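Local coordinates for protein ATP-dependent 6-phosphofructokinase isozyme 2 (Escherichia coli, PDB 3UMO) that phosphorylates D-fructose 6-phosphate with ATP to give fructose 1,6-bisphosphate, the first committing step of glycolysis, working as a homodimer of the ribokinase clan, at residues V2-D14 against A55-L69. Numbering follows the deposited sequence.
Sequences VRIYTLTLAPSLD and ATAIFPAGGATGEHL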
loop_
_atom_site.group_PDB
_atom_site.type_symbol
_atom_site.label_atom_id
_atom_site.label_comp_id
_atom_site.label_asym_id
_atom_site.label_seq_id
_atom_site.Cartn_x
_atom_site.Cartn_y
_atom_site.Cartn_z
ATOM N N VAL A 2 -22.152 -40.588 -13.195
ATOM C CA VAL A 2 -20.858 -41.136 -13.585
ATOM C C VAL A 2 -19.782 -40.665 -12.620
ATOM O O VAL A 2 -20.001 -39.742 -11.843
ATOM C CB VAL A 2 -20.473 -40.723 -15.018
ATOM C CG1 VAL A 2 -21.418 -41.367 -16.026
ATOM C CG2 VAL A 2 -20.482 -39.211 -15.156
ATOM N N ARG A 3 -18.620 -41.303 -12.668
ATOM C CA ARG A 3 -17.527 -40.922 -11.784
ATOM C C ARG A 3 -16.845 -39.637 -12.250
ATOM O O ARG A 3 -16.847 -39.311 -13.437
ATOM C CB ARG A 3 -16.514 -42.060 -11.669
ATOM C CG ARG A 3 -17.118 -43.354 -11.123
ATOM C CD ARG A 3 -16.027 -44.277 -10.631
ATOM N NE ARG A 3 -15.013 -43.522 -9.900
ATOM C CZ ARG A 3 -13.920 -44.051 -9.361
ATOM N NH1 ARG A 3 -13.684 -45.352 -9.468
ATOM N NH2 ARG A 3 -13.057 -43.274 -8.721
ATOM N N ILE A 4 -16.264 -38.912 -11.300
ATOM C CA ILE A 4 -15.598 -37.648 -11.591
ATOM C C ILE A 4 -14.138 -37.675 -11.153
ATOM O O ILE A 4 -13.816 -38.103 -10.040
ATOM C CB ILE A 4 -16.310 -36.478 -10.891
ATOM C CG1 ILE A 4 -17.779 -36.432 -11.314
ATOM C CG2 ILE A 4 -15.624 -35.154 -11.212
ATOM C CD1 ILE A 4 -18.641 -35.524 -10.441
ATOM N N TYR A 5 -13.259 -37.216 -12.039
ATOM C CA TYR A 5 -11.841 -37.104 -11.745
ATOM C C TYR A 5 -11.383 -35.686 -12.025
ATOM O O TYR A 5 -11.969 -34.991 -12.862
ATOM C CB TYR A 5 -11.039 -38.074 -12.617
ATOM C CG TYR A 5 -11.358 -39.532 -12.371
ATOM C CD1 TYR A 5 -12.440 -40.139 -12.992
ATOM C CD2 TYR A 5 -10.568 -40.301 -11.524
ATOM C CE1 TYR A 5 -12.738 -41.474 -12.765
ATOM C CE2 TYR A 5 -10.855 -41.636 -11.296
ATOM C CZ TYR A 5 -11.940 -42.213 -11.918
ATOM O OH TYR A 5 -12.222 -43.542 -11.699
ATOM N N THR A 6 -10.335 -35.246 -11.337
ATOM C CA THR A 6 -9.724 -33.966 -11.685
ATOM C C THR A 6 -8.233 -34.135 -11.929
ATOM O O THR A 6 -7.607 -35.085 -11.435
ATOM C CB THR A 6 -9.948 -32.866 -10.619
ATOM O OG1 THR A 6 -9.102 -33.109 -9.489
ATOM C CG2 THR A 6 -11.414 -32.795 -10.190
ATOM N N LEU A 7 -7.672 -33.215 -12.702
ATOM C CA LEU A 7 -6.256 -33.263 -13.028
ATOM C C LEU A 7 -5.612 -31.917 -12.742
ATOM O O LEU A 7 -6.054 -30.887 -13.263
ATOM C CB LEU A 7 -6.052 -33.643 -14.498
ATOM C CG LEU A 7 -4.592 -33.646 -14.951
ATOM C CD1 LEU A 7 -3.804 -34.694 -14.181
ATOM C CD2 LEU A 7 -4.496 -33.889 -16.455
ATOM N N THR A 8 -4.574 -31.926 -11.908
ATOM C CA THR A 8 -3.866 -30.703 -11.531
ATOM C C THR A 8 -2.394 -30.878 -11.844
ATOM O O THR A 8 -1.667 -31.513 -11.080
ATOM C CB THR A 8 -4.008 -30.410 -10.029
ATOM O OG1 THR A 8 -5.393 -30.404 -9.684
ATOM C CG2 THR A 8 -3.406 -29.047 -9.679
ATOM N N LEU A 9 -1.951 -30.336 -12.975
ATOM C CA LEU A 9 -0.559 -30.498 -13.368
ATOM C C LEU A 9 0.365 -29.635 -12.522
ATOM O O LEU A 9 1.553 -29.934 -12.387
ATOM C CB LEU A 9 -0.372 -30.195 -14.855
ATOM C CG LEU A 9 -1.102 -31.134 -15.813
ATOM C CD1 LEU A 9 -0.966 -30.630 -17.242
ATOM C CD2 LEU A 9 -0.586 -32.565 -15.679
ATOM N N ALA A 10 -0.192 -28.578 -11.933
ATOM C CA ALA A 10 0.580 -27.704 -11.052
ATOM C C ALA A 10 -0.079 -27.555 -9.689
ATOM O O ALA A 10 -0.663 -26.512 -9.390
ATOM C CB ALA A 10 0.771 -26.330 -11.692
ATOM N N PRO A 11 0.004 -28.602 -8.855
ATOM C CA PRO A 11 -0.543 -28.481 -7.499
ATOM C C PRO A 11 0.378 -27.664 -6.600
ATOM O O PRO A 11 1.502 -27.332 -6.978
ATOM C CB PRO A 11 -0.573 -29.927 -7.011
ATOM C CG PRO A 11 0.529 -30.593 -7.748
ATOM C CD PRO A 11 0.567 -29.939 -9.110
ATOM N N SER A 12 -0.092 -27.354 -5.401
ATOM C CA SER A 12 0.774 -26.696 -4.439
ATOM C C SER A 12 0.394 -27.035 -3.010
ATOM O O SER A 12 -0.738 -27.445 -2.735
ATOM C CB SER A 12 0.764 -25.175 -4.643
ATOM O OG SER A 12 -0.538 -24.644 -4.501
ATOM N N LEU A 13 1.361 -26.882 -2.110
ATOM C CA LEU A 13 1.091 -26.925 -0.681
ATOM C C LEU A 13 1.135 -25.483 -0.208
ATOM O O LEU A 13 2.212 -24.901 -0.070
ATOM C CB LEU A 13 2.143 -27.748 0.064
ATOM C CG LEU A 13 1.923 -27.835 1.579
ATOM C CD1 LEU A 13 0.694 -28.679 1.867
ATOM C CD2 LEU A 13 3.148 -28.415 2.278
ATOM N N ASP A 14 -0.031 -24.896 0.019
ATOM C CA ASP A 14 -0.091 -23.472 0.316
ATOM C C ASP A 14 0.075 -23.195 1.802
ATOM O O ASP A 14 -0.389 -23.961 2.649
ATOM C CB ASP A 14 -1.396 -22.859 -0.209
ATOM C CG ASP A 14 -1.498 -22.914 -1.720
ATOM O OD1 ASP A 14 -0.445 -23.039 -2.383
ATOM O OD2 ASP A 14 -2.627 -22.830 -2.247
ATOM N N ALA A 55 -14.928 -36.788 -5.992
ATOM C CA ALA A 55 -14.064 -36.672 -7.160
ATOM C C ALA A 55 -12.646 -37.063 -6.789
ATOM O O ALA A 55 -12.146 -36.678 -5.728
ATOM C CB ALA A 55 -14.090 -35.251 -7.719
ATOM N N THR A 56 -11.999 -37.829 -7.663
ATOM C CA THR A 56 -10.628 -38.262 -7.422
ATOM C C THR A 56 -9.644 -37.279 -8.040
ATOM O O THR A 56 -9.686 -37.025 -9.245
ATOM C CB THR A 56 -10.373 -39.666 -7.986
ATOM O OG1 THR A 56 -11.244 -40.597 -7.334
ATOM C CG2 THR A 56 -8.933 -40.086 -7.740
ATOM N N ALA A 57 -8.759 -36.731 -7.211
ATOM C CA ALA A 57 -7.767 -35.762 -7.678
ATOM C C ALA A 57 -6.491 -36.448 -8.159
ATOM O O ALA A 57 -5.802 -37.106 -7.380
ATOM C CB ALA A 57 -7.442 -34.762 -6.581
ATOM N N ILE A 58 -6.170 -36.268 -9.438
ATOM C CA ILE A 58 -4.934 -36.803 -10.004
ATOM C C ILE A 58 -3.924 -35.663 -10.069
ATOM O O ILE A 58 -4.248 -34.584 -10.568
ATOM C CB ILE A 58 -5.160 -37.353 -11.430
ATOM C CG1 ILE A 58 -6.295 -38.382 -11.440
ATOM C CG2 ILE A 58 -3.873 -37.958 -11.990
ATOM C CD1 ILE A 58 -6.731 -38.802 -12.839
ATOM N N PHE A 59 -2.716 -35.894 -9.559
ATOM C CA PHE A 59 -1.678 -34.858 -9.549
ATOM C C PHE A 59 -0.297 -35.420 -9.221
ATOM O O PHE A 59 -0.182 -36.467 -8.580
ATOM C CB PHE A 59 -2.033 -33.723 -8.566
ATOM C CG PHE A 59 -2.200 -34.174 -7.140
ATOM C CD1 PHE A 59 -1.124 -34.156 -6.261
ATOM C CD2 PHE A 59 -3.440 -34.598 -6.671
ATOM C CE1 PHE A 59 -1.272 -34.572 -4.939
ATOM C CE2 PHE A 59 -3.601 -35.013 -5.350
ATOM C CZ PHE A 59 -2.513 -35.000 -4.482
ATOM N N PRO A 60 0.761 -34.722 -9.670
ATOM C CA PRO A 60 2.121 -35.083 -9.270
ATOM C C PRO A 60 2.410 -34.551 -7.874
ATOM O O PRO A 60 2.004 -33.433 -7.537
ATOM C CB PRO A 60 2.991 -34.351 -10.294
ATOM C CG PRO A 60 2.184 -33.135 -10.662
ATOM C CD PRO A 60 0.741 -33.585 -10.614
ATOM N N ALA A 61 3.104 -35.347 -7.072
ATOM C CA ALA A 61 3.508 -34.919 -5.743
ATOM C C ALA A 61 4.974 -35.273 -5.530
ATOM O O ALA A 61 5.424 -36.354 -5.915
ATOM C CB ALA A 61 2.644 -35.584 -4.691
ATOM N N GLY A 62 5.717 -34.363 -4.909
ATOM C CA GLY A 62 7.136 -34.579 -4.697
ATOM C C GLY A 62 7.620 -34.081 -3.351
ATOM O O GLY A 62 7.196 -33.026 -2.875
ATOM N N GLY A 63 8.510 -34.850 -2.733
ATOM C CA GLY A 63 9.116 -34.451 -1.479
ATOM C C GLY A 63 8.162 -34.440 -0.303
ATOM O O GLY A 63 7.023 -34.908 -0.397
ATOM N N ALA A 64 8.635 -33.892 0.812
ATOM C CA ALA A 64 7.860 -33.851 2.047
ATOM C C ALA A 64 6.656 -32.925 1.926
ATOM O O ALA A 64 5.639 -33.132 2.584
ATOM C CB ALA A 64 8.741 -33.424 3.209
ATOM N N THR A 65 6.778 -31.893 1.098
ATOM C CA THR A 65 5.655 -30.997 0.861
ATOM C C THR A 65 4.549 -31.729 0.118
ATOM O O THR A 65 3.370 -31.563 0.425
ATOM C CB THR A 65 6.075 -29.732 0.088
ATOM O OG1 THR A 65 6.870 -30.098 -1.047
ATOM C CG2 THR A 65 6.888 -28.817 0.986
ATOM N N GLY A 66 4.937 -32.547 -0.855
ATOM C CA GLY A 66 3.984 -33.375 -1.572
ATOM C C GLY A 66 3.325 -34.394 -0.659
ATOM O O GLY A 66 2.120 -34.654 -0.773
ATOM N N GLU A 67 4.103 -34.969 0.256
ATOM C CA GLU A 67 3.558 -35.929 1.212
ATOM C C GLU A 67 2.494 -35.263 2.079
ATOM O O GLU A 67 1.454 -35.856 2.374
ATOM C CB GLU A 67 4.658 -36.505 2.112
ATOM C CG GLU A 67 5.621 -37.459 1.431
ATOM C CD GLU A 67 6.633 -38.043 2.404
ATOM O OE1 GLU A 67 7.848 -37.920 2.145
ATOM O OE2 GLU A 67 6.210 -38.623 3.428
ATOM N N HIS A 68 2.762 -34.027 2.485
ATOM C CA HIS A 68 1.840 -33.309 3.350
ATOM C C HIS A 68 0.571 -32.951 2.593
ATOM O O HIS A 68 -0.527 -33.020 3.141
ATOM C CB HIS A 68 2.488 -32.053 3.935
ATOM C CG HIS A 68 1.774 -31.518 5.136
ATOM N ND1 HIS A 68 1.470 -32.302 6.226
ATOM C CD2 HIS A 68 1.289 -30.284 5.413
ATOM C CE1 HIS A 68 0.837 -31.575 7.128
ATOM N NE2 HIS A 68 0.713 -30.346 6.659
ATOM N N LEU A 69 0.733 -32.561 1.330
ATOM C CA LEU A 69 -0.405 -32.288 0.457
ATOM C C LEU A 69 -1.331 -33.506 0.376
ATOM O O LEU A 69 -2.555 -33.388 0.526
ATOM C CB LEU A 69 0.084 -31.902 -0.946
ATOM C CG LEU A 69 -0.980 -31.734 -2.037
ATOM C CD1 LEU A 69 -1.952 -30.634 -1.657
ATOM C CD2 LEU A 69 -0.337 -31.425 -3.385
HETATM O O HOH W 1 -13.778 -40.610 -8.565
HETATM O O HOH W 2 -6.273 -32.984 -9.326
#
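T6 pairs with A57 on the neighbouring strand, and its N-H and C=O make the two central rungs of a parallel ladder. T6 N donates to T56 O, and I58 N to T6 O at 2.7 Å. T56 N to I4 O and T8 N to I58 O complete it, the last almost straight on its carbonyl (C=O...N 171°). One water accepts from R3 NH2, donates to I4 O and hydrogen-bonds T56 OG1; over one face of the R3 guanidinium lies Y5 OH, which hydrogen-bonds E129 OE1. A second water donates to I58 O (2.9 Å) and T6 OG1 and hydrogen-bonds T8 OG1 at 2.7 Å. A chi1 of 75° sets T6 OG1 between its backbone N and carbonyl carbon, against A57 CB; it also bonds to G41 O, a substrate-binding residue at the start of helix 40-50.

Y5 and T56 run side by side on one face of the sheet, T56 CB 3.6 Å from Y5 CD2, and L7 CD1 meets I58 CG2 further along. Past the ladder the chain turns, and P11 crosses P60 obliquely, its CD 3.9 Å from P60 CG and its CG against P60 O, while its CB touches L69 CD2. L13, its CG anti to the backbone N (chi1 180°), drives both methyls onto helix 63-75: CD2 reaches T65 CB, and L13 CD1 comes to 3.9 Å from H68 CD2.

S12, L13 and D14 belong to the substrate site; S12 OG donates to D14 OD1, which also receives N92 N. W88 of the second subunit packs on L13 and T65. In the parallel sheet of the Rossmann-like ribokinase fold, strand 4-7 lies between 55-61 and 133-137, with 80-84 beyond 55-61; helices 40-50 and 254-267 cover the face carrying I4, T6 and A55, and strand 12-19 passes into the lid sheet.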